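Local coordinates for TCP pilus virulence regulatory protein (Vibrio cholerae, PDB 4MLO) that probably activates transcription of virulence genes, including those of the TCP pilus, as an AraC-family regulator that binds DNA and holds palmitoleic acid in a pocket, at residues E52-S55 against S56-I59; I137-S140 against D141-K145; K145-F148 against S149-S153. All coordinates share one frame; numbering follows the deposited sequence.

Contact 1 (E52-S55 against S56-I59); sequences EINS and SSII
Asn54 and Ser57 hold each other at both ends of a type I beta turn. The amide of Ser57 gives a hydrogen bond to the carbonyl of Asn54, with Ser57 N to Asn54 O at 3.0 Å; it comes from above the carbonyl plane rather than along a lone pair. In return, the backbone N of Asn54 donates to Ser57 OG at 3.1 Å, nearly straight at 166°. Serine suits this last place because its short hydroxyl, set beside its own backbone N, reaches back across the turn to the Asn54 amide.

The Asn54 side chain bridges a shorter span. Its CG sits between the backbone N and the carbonyl carbon (chi1 52°), which brings the amide oxygen over the corner of the turn. There Asn54 OD1 accepts from Ser56 N at 3.0 Å, with the donor tilted 18° from the carbonyl plane. Asparagine fits because its side chain is just long enough to catch the amide two residues on. A water closes the other side, donating to Asn54 O and to Ser57 O.

Beneath the polar end, Ile53 lays CB against Ser57 CB at 3.5 Å, while Ile53 CG2 lies 4.2 Å from Ile59 CD1. Leu116 of strand 114-118 packs on all three residues. Outside the turn, Ile53 pairs through its backbone with Ala40, and Ile59 with Phe33, in two different sheets of the cupin-like domain. The turn thus carries the chain from one sheet to the other. Asn54 O takes one donor from Ser57 and one from the water, and its OD1 takes another from Ser56, so this corner relies on both chain and solvent for its hydrogen bonds, and the isoleucines are left to the apolar interior.

Contact 2 (I137-S140 against D141-K145); sequences INYS and DEFLK
Tyr139 and Phe143 lie face against face in an offset stack, their centroids 4.3 Å apart and their planes only 6° from parallel. The slide brings Phe143 CE1 over the rim of the tyrosine ring, 3.6 Å from Tyr139 CD1, which in turn sits over the phenylalanine face. Leu144 comes to the tyrosine from another direction: its CD2 approaches the ring obliquely, and Leu144 CG meets Tyr139 CB at 3.9 Å. With its CG anti to the backbone N (chi1 177°), Phe143 lays its ring back beyond the helix start against the residue four positions earlier.

Between the stacked residues, Ser140 is the N-cap of helix 141-159. Its OG accepts a hydrogen bond from Phe143 N at 2.9 Å, with an N-H...O angle of 164°; this caps one of the first-turn amides, which have no preceding helical carbonyl to bond. The same Ser140 OG packs 3.3 Å from Phe143 CB. Serine is a common choice here, since the hydroxyl lies one bond beyond CB and can fold back onto the first turn. The carbonyl of Ser140 begins the regular pattern, Ser140 O accepting from Leu144 N at 3.1 Å, and Leu144 CG rests 3.4 Å from that same Ser140 O.

Arg135 makes a cation-pi contact with Tyr139. Both stacked aromatics touch Val126 of helix 121-131, while Leu144 packs on Phe90 of helix 88-93.

Contact 3 (K145-F148 against S149-S153); sequences KVFF and SGFFS
From Lys145 to Phe148 each carbonyl accepts from the amide four residues on, as in the 2.8 Å bond from Phe151 N to Phe147 O. This is the regular alpha-helical bonding of helix 141-159, part of the cupin-like domain; one side of it carries four phenylalanines. Ser149 adds a second bond to the first of these carbonyls: Ser149 OG donates to Lys145 O at 2.7 Å, while its own backbone N reaches the same oxygen from the opposite face of the carbonyl plane. The hydroxyl gets there because OG sits between the backbone N and the carbonyl carbon (chi1 57°), folded back along the helix. Serine suits this buried place, for the helix itself supplies an acceptor for its proton.

Phe148, Phe151 and Phe152 are buried, and Phe147 lies at the border of this face. The rings of Phe148 and Phe152 meet obliquely, with planes at 55°, and Phe152 CZ meets the rim of the Phe148 ring, 3.8 Å from Phe148 CD1. The Phe152 ring also spreads over the carbonyl of its partner, with Phe152 CG 3.2 Å from Phe148 O. Phe147 and Phe151 are near parallel but slid apart, and Phe147 CZ comes only within 4.3 Å of Phe151 CD1. Large flat side chains suit a helix face packed by several elements. Met32 of strand 31-35 touches Phe148, Phe151 and Phe152, Trp117 meets Phe151 edge-to-face, and Phe147 packs on helix 121-131.

Gly150, with no side chain, donates through its amide to Val146 O. One turn beyond Ser149, another serine doubles up a carbonyl, but by a different torsion (chi1 -72°): Ser153 OG donates to Ser149 O at 2.9 Å, from above the carbonyl plane and on the face opposite to Ser153 N.

Contacts 2 and 3 are successive turns of one helix, 141-159: they share Lys145, whose carbonyl takes up the bonding just where contact 2 ends, and their centres lie 12 Å apart. Contact 1 comes earlier in the chain, at the turn joining two sheets, yet it meets contact 3 in space, Ile58 CG1 lying 4.2 Å from Phe151 CZ. Contacts 1 and 2 do not touch, their nearest atoms being about 13 Å apart. Contact 1 lies nearer the palmitoleic acid than contact 3: the side chain of Ile59 is about 7 Å from the ligand, that of Phe152 about 14 Å.

Contact 1 (E52-S55 against S56-I59)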
loop_
_atom_site.group_PDB
_atom_site.type_symbol
_atom_site.label_atom_id
_atom_site.label_comp_id
_atom_site.label_asym_id
_atom_site.label_seq_id
_atom_site.Cartn_x
_atom_site.Cartn_y
_atom_site.Cartn_z
ATOM N N GLU A 52 14.912 -10.021 -8.020
ATOM C CA GLU A 52 16.018 -9.521 -7.227
ATOM C C GLU A 52 16.043 -8.009 -7.385
ATOM O O GLU A 52 16.038 -7.500 -8.507
ATOM C CB GLU A 52 17.349 -10.136 -7.662
ATOM C CG GLU A 52 17.497 -11.585 -7.260
ATOM C CD GLU A 52 18.955 -12.012 -7.154
ATOM O OE1 GLU A 52 19.199 -13.144 -6.684
ATOM O OE2 GLU A 52 19.847 -11.218 -7.540
ATOM N N ILE A 53 16.029 -7.298 -6.266
ATOM C CA ILE A 53 16.000 -5.847 -6.286
ATOM C C ILE A 53 17.250 -5.314 -5.604
ATOM O O ILE A 53 17.853 -5.970 -4.751
ATOM C CB ILE A 53 14.728 -5.301 -5.601
ATOM C CG1 ILE A 53 14.619 -5.792 -4.150
ATOM C CG2 ILE A 53 13.501 -5.740 -6.366
ATOM C CD1 ILE A 53 13.521 -5.057 -3.352
ATOM N N ASN A 54 17.638 -4.112 -6.011
ATOM C CA ASN A 54 18.740 -3.386 -5.410
ATOM C C ASN A 54 18.258 -2.013 -4.981
ATOM O O ASN A 54 17.048 -1.732 -5.028
ATOM C CB ASN A 54 19.912 -3.283 -6.400
ATOM C CG ASN A 54 19.483 -2.744 -7.755
ATOM O OD1 ASN A 54 18.776 -1.736 -7.847
ATOM N ND2 ASN A 54 19.889 -3.431 -8.814
ATOM N N SER A 55 19.191 -1.150 -4.574
ATOM C CA SER A 55 18.839 0.131 -3.984
ATOM C C SER A 55 18.247 1.124 -4.978
ATOM O O SER A 55 17.804 2.190 -4.550
ATOM C CB SER A 55 20.066 0.749 -3.311
ATOM O OG SER A 55 21.043 1.093 -4.275
ATOM N N SER A 56 18.192 0.799 -6.269
ATOM C CA SER A 56 17.487 1.630 -7.244
ATOM C C SER A 56 16.171 1.023 -7.719
ATOM O O SER A 56 15.496 1.617 -8.571
ATOM C CB SER A 56 18.387 1.906 -8.447
ATOM O OG SER A 56 19.376 2.857 -8.100
ATOM N N SER A 57 15.796 -0.142 -7.213
ATOM C CA SER A 57 14.533 -0.769 -7.586
ATOM C C SER A 57 13.412 -0.185 -6.734
ATOM O O SER A 57 13.416 -0.338 -5.506
ATOM C CB SER A 57 14.607 -2.283 -7.381
ATOM O OG SER A 57 15.701 -2.889 -8.058
ATOM N N ILE A 58 12.432 0.447 -7.377
ATOM C CA ILE A 58 11.253 0.959 -6.688
ATOM C C ILE A 58 10.102 -0.012 -6.917
ATOM O O ILE A 58 9.784 -0.343 -8.073
ATOM C CB ILE A 58 10.864 2.359 -7.204
ATOM C CG1 ILE A 58 12.035 3.332 -7.140
ATOM C CG2 ILE A 58 9.662 2.910 -6.411
ATOM C CD1 ILE A 58 12.566 3.587 -5.762
ATOM N N ILE A 59 9.442 -0.415 -5.828
ATOM C CA ILE A 59 8.233 -1.226 -5.893
ATOM C C ILE A 59 7.055 -0.311 -5.597
ATOM O O ILE A 59 7.056 0.415 -4.598
ATOM C CB ILE A 59 8.262 -2.396 -4.899
ATOM C CG1 ILE A 59 9.569 -3.206 -5.070
ATOM C CG2 ILE A 59 7.044 -3.268 -5.093
ATOM C CD1 ILE A 59 9.703 -3.876 -6.408
HETATM O O HOH W 1 14.717 -1.754 -3.754
#

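Contact 2 (I137-S140 against D141-K145)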
loop_
_atom_site.group_PDB
_atom_site.type_symbol
_atom_site.label_atom_id
_atom_site.label_comp_id
_atom_site.label_asym_id
_atom_site.label_seq_id
_atom_site.Cartn_x
_atom_site.Cartn_y
_atom_site.Cartn_z
ATOM N N ILE A 137 15.473 24.219 1.383
ATOM C CA ILE A 137 14.295 24.674 0.644
ATOM C C ILE A 137 13.589 23.428 0.116
ATOM O O ILE A 137 14.140 22.696 -0.718
ATOM C CB ILE A 137 14.669 25.635 -0.498
ATOM C CG1 ILE A 137 15.380 26.867 0.072
ATOM C CG2 ILE A 137 13.425 26.047 -1.288
ATOM C CD1 ILE A 137 15.761 27.925 -0.981
ATOM N N ASN A 138 12.380 23.173 0.611
ATOM C CA ASN A 138 11.631 22.007 0.160
ATOM C C ASN A 138 11.345 22.103 -1.335
ATOM O O ASN A 138 11.158 23.192 -1.887
ATOM C CB ASN A 138 10.316 21.888 0.930
ATOM C CG ASN A 138 10.525 21.723 2.423
ATOM O OD1 ASN A 138 11.378 20.949 2.865
ATOM N ND2 ASN A 138 9.743 22.459 3.212
ATOM N N TYR A 139 11.317 20.948 -1.999
ATOM C CA TYR A 139 10.784 20.912 -3.351
ATOM C C TYR A 139 9.440 21.626 -3.371
ATOM O O TYR A 139 8.635 21.493 -2.446
ATOM C CB TYR A 139 10.595 19.475 -3.832
ATOM C CG TYR A 139 11.848 18.666 -4.036
ATOM C CD1 TYR A 139 12.831 19.058 -4.926
ATOM C CD2 TYR A 139 12.003 17.454 -3.373
ATOM C CE1 TYR A 139 13.968 18.281 -5.116
ATOM C CE2 TYR A 139 13.118 16.683 -3.555
ATOM C CZ TYR A 139 14.094 17.089 -4.428
ATOM O OH TYR A 139 15.197 16.283 -4.594
ATOM N N SER A 140 9.217 22.405 -4.417
ATOM C CA SER A 140 7.950 23.084 -4.576
ATOM C C SER A 140 6.836 22.074 -4.823
ATOM O O SER A 140 7.075 20.928 -5.212
ATOM C CB SER A 140 8.011 24.052 -5.749
ATOM O OG SER A 140 8.116 23.335 -6.961
ATOM N N ASP A 141 5.598 22.528 -4.602
ATOM C CA ASP A 141 4.438 21.717 -4.949
ATOM C C ASP A 141 4.436 21.378 -6.435
ATOM O O ASP A 141 4.132 20.243 -6.819
ATOM C CB ASP A 141 3.155 22.450 -4.563
ATOM C CG ASP A 141 2.978 22.581 -3.049
ATOM O OD1 ASP A 141 2.321 23.550 -2.614
ATOM O OD2 ASP A 141 3.479 21.720 -2.296
ATOM N N GLU A 142 4.799 22.344 -7.283
ATOM C CA GLU A 142 4.864 22.106 -8.721
ATOM C C GLU A 142 5.898 21.036 -9.053
ATOM O O GLU A 142 5.628 20.117 -9.836
ATOM C CB GLU A 142 5.187 23.411 -9.454
ATOM C CG GLU A 142 5.129 23.316 -10.980
ATOM C CD GLU A 142 3.712 23.153 -11.500
ATOM O OE1 GLU A 142 3.529 22.623 -12.623
ATOM O OE2 GLU A 142 2.776 23.564 -10.782
ATOM N N PHE A 143 7.088 21.129 -8.462
ATOM C CA PHE A 143 8.099 20.112 -8.724
ATOM C C PHE A 143 7.571 18.726 -8.377
ATOM O O PHE A 143 7.778 17.766 -9.131
ATOM C CB PHE A 143 9.363 20.409 -7.924
ATOM C CG PHE A 143 10.441 19.375 -8.082
ATOM C CD1 PHE A 143 10.359 18.161 -7.436
ATOM C CD2 PHE A 143 11.553 19.637 -8.864
ATOM C CE1 PHE A 143 11.368 17.206 -7.578
ATOM C CE2 PHE A 143 12.548 18.700 -9.019
ATOM C CZ PHE A 143 12.455 17.472 -8.370
ATOM N N LEU A 144 6.912 18.599 -7.230
ATOM C CA LEU A 144 6.496 17.273 -6.771
ATOM C C LEU A 144 5.384 16.728 -7.637
ATOM O O LEU A 144 5.384 15.538 -7.978
ATOM C CB LEU A 144 6.062 17.327 -5.309
ATOM C CG LEU A 144 7.190 17.663 -4.338
ATOM C CD1 LEU A 144 6.617 18.079 -3.004
ATOM C CD2 LEU A 144 8.121 16.471 -4.174
ATOM N N LYS A 145 4.433 17.585 -8.029
ATOM C CA LYS A 145 3.357 17.107 -8.893
ATOM C C LYS A 145 3.900 16.667 -10.249
ATOM O O LYS A 145 3.495 15.620 -10.782
ATOM C CB LYS A 145 2.288 18.190 -9.052
ATOM C CG LYS A 145 1.473 18.427 -7.775
ATOM C CD LYS A 145 0.360 19.464 -7.951
ATOM C CE LYS A 145 0.933 20.859 -8.101
ATOM N NZ LYS A 145 -0.125 21.889 -8.094
#

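Contact 3 (K145-F148 against S149-S153)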
loop_
_atom_site.group_PDB
_atom_site.type_symbol
_atom_site.label_atom_id
_atom_site.label_comp_id
_atom_site.label_asym_id
_atom_site.label_seq_id
_atom_site.Cartn_x
_atom_site.Cartn_y
_atom_site.Cartn_z
ATOM N N LYS A 145 4.433 17.585 -8.029
ATOM C CA LYS A 145 3.357 17.107 -8.893
ATOM C C LYS A 145 3.900 16.667 -10.249
ATOM O O LYS A 145 3.495 15.620 -10.782
ATOM C CB LYS A 145 2.288 18.190 -9.052
ATOM C CG LYS A 145 1.473 18.427 -7.775
ATOM C CD LYS A 145 0.360 19.464 -7.951
ATOM C CE LYS A 145 0.933 20.859 -8.101
ATOM N NZ LYS A 145 -0.125 21.889 -8.094
ATOM N N VAL A 146 4.838 17.437 -10.816
ATOM C CA VAL A 146 5.411 17.074 -12.109
ATOM C C VAL A 146 6.239 15.806 -11.980
ATOM O O VAL A 146 6.165 14.910 -12.835
ATOM C CB VAL A 146 6.248 18.242 -12.672
ATOM C CG1 VAL A 146 6.998 17.820 -13.931
ATOM C CG2 VAL A 146 5.341 19.428 -12.981
ATOM N N PHE A 147 7.047 15.709 -10.922
ATOM C CA PHE A 147 7.887 14.522 -10.734
ATOM C C PHE A 147 7.042 13.253 -10.625
ATOM O O PHE A 147 7.275 12.268 -11.346
ATOM C CB PHE A 147 8.756 14.683 -9.492
ATOM C CG PHE A 147 9.626 13.490 -9.220
ATOM C CD1 PHE A 147 10.868 13.390 -9.803
ATOM C CD2 PHE A 147 9.184 12.453 -8.425
ATOM C CE1 PHE A 147 11.668 12.293 -9.575
ATOM C CE2 PHE A 147 9.979 11.358 -8.202
ATOM C CZ PHE A 147 11.225 11.286 -8.786
ATOM N N PHE A 148 6.032 13.267 -9.749
ATOM C CA PHE A 148 5.252 12.061 -9.483
ATOM C C PHE A 148 4.269 11.733 -10.604
ATOM O O PHE A 148 4.060 10.551 -10.899
ATOM C CB PHE A 148 4.543 12.188 -8.144
ATOM C CG PHE A 148 5.420 11.843 -6.984
ATOM C CD1 PHE A 148 5.596 10.517 -6.615
ATOM C CD2 PHE A 148 6.101 12.830 -6.292
ATOM C CE1 PHE A 148 6.418 10.180 -5.528
ATOM C CE2 PHE A 148 6.934 12.502 -5.208
ATOM C CZ PHE A 148 7.091 11.183 -4.831
ATOM N N SER A 149 3.668 12.730 -11.267
ATOM C CA SER A 149 2.862 12.395 -12.433
ATOM C C SER A 149 3.723 11.783 -13.536
ATOM O O SER A 149 3.323 10.799 -14.167
ATOM C CB SER A 149 2.092 13.627 -12.940
ATOM O OG SER A 149 2.959 14.692 -13.248
ATOM N N GLY A 150 4.915 12.333 -13.780
ATOM C CA GLY A 150 5.775 11.761 -14.805
ATOM C C GLY A 150 6.283 10.378 -14.427
ATOM O O GLY A 150 6.399 9.491 -15.278
ATOM N N PHE A 151 6.577 10.173 -13.143
ATOM C CA PHE A 151 7.049 8.869 -12.669
ATOM C C PHE A 151 5.968 7.805 -12.852
ATOM O O PHE A 151 6.211 6.740 -13.433
ATOM C CB PHE A 151 7.462 8.975 -11.200
ATOM C CG PHE A 151 8.280 7.800 -10.707
ATOM C CD1 PHE A 151 9.655 7.840 -10.741
ATOM C CD2 PHE A 151 7.671 6.659 -10.248
ATOM C CE1 PHE A 151 10.399 6.756 -10.301
ATOM C CE2 PHE A 151 8.411 5.585 -9.823
ATOM C CZ PHE A 151 9.770 5.640 -9.855
ATOM N N PHE A 152 4.761 8.085 -12.373
ATOM C CA PHE A 152 3.661 7.147 -12.543
ATOM C C PHE A 152 3.358 6.930 -14.016
ATOM O O PHE A 152 3.062 5.807 -14.434
ATOM C CB PHE A 152 2.412 7.655 -11.820
ATOM C CG PHE A 152 2.564 7.792 -10.323
ATOM C CD1 PHE A 152 3.449 7.001 -9.615
ATOM C CD2 PHE A 152 1.799 8.712 -9.619
ATOM C CE1 PHE A 152 3.585 7.128 -8.248
ATOM C CE2 PHE A 152 1.935 8.837 -8.228
ATOM C CZ PHE A 152 2.815 8.039 -7.556
ATOM N N SER A 153 3.415 7.996 -14.822
ATOM C CA SER A 153 3.182 7.842 -16.255
ATOM C C SER A 153 4.146 6.839 -16.903
ATOM O O SER A 153 3.725 6.013 -17.724
ATOM C CB SER A 153 3.273 9.196 -16.957
ATOM O OG SER A 153 2.128 9.957 -16.628
#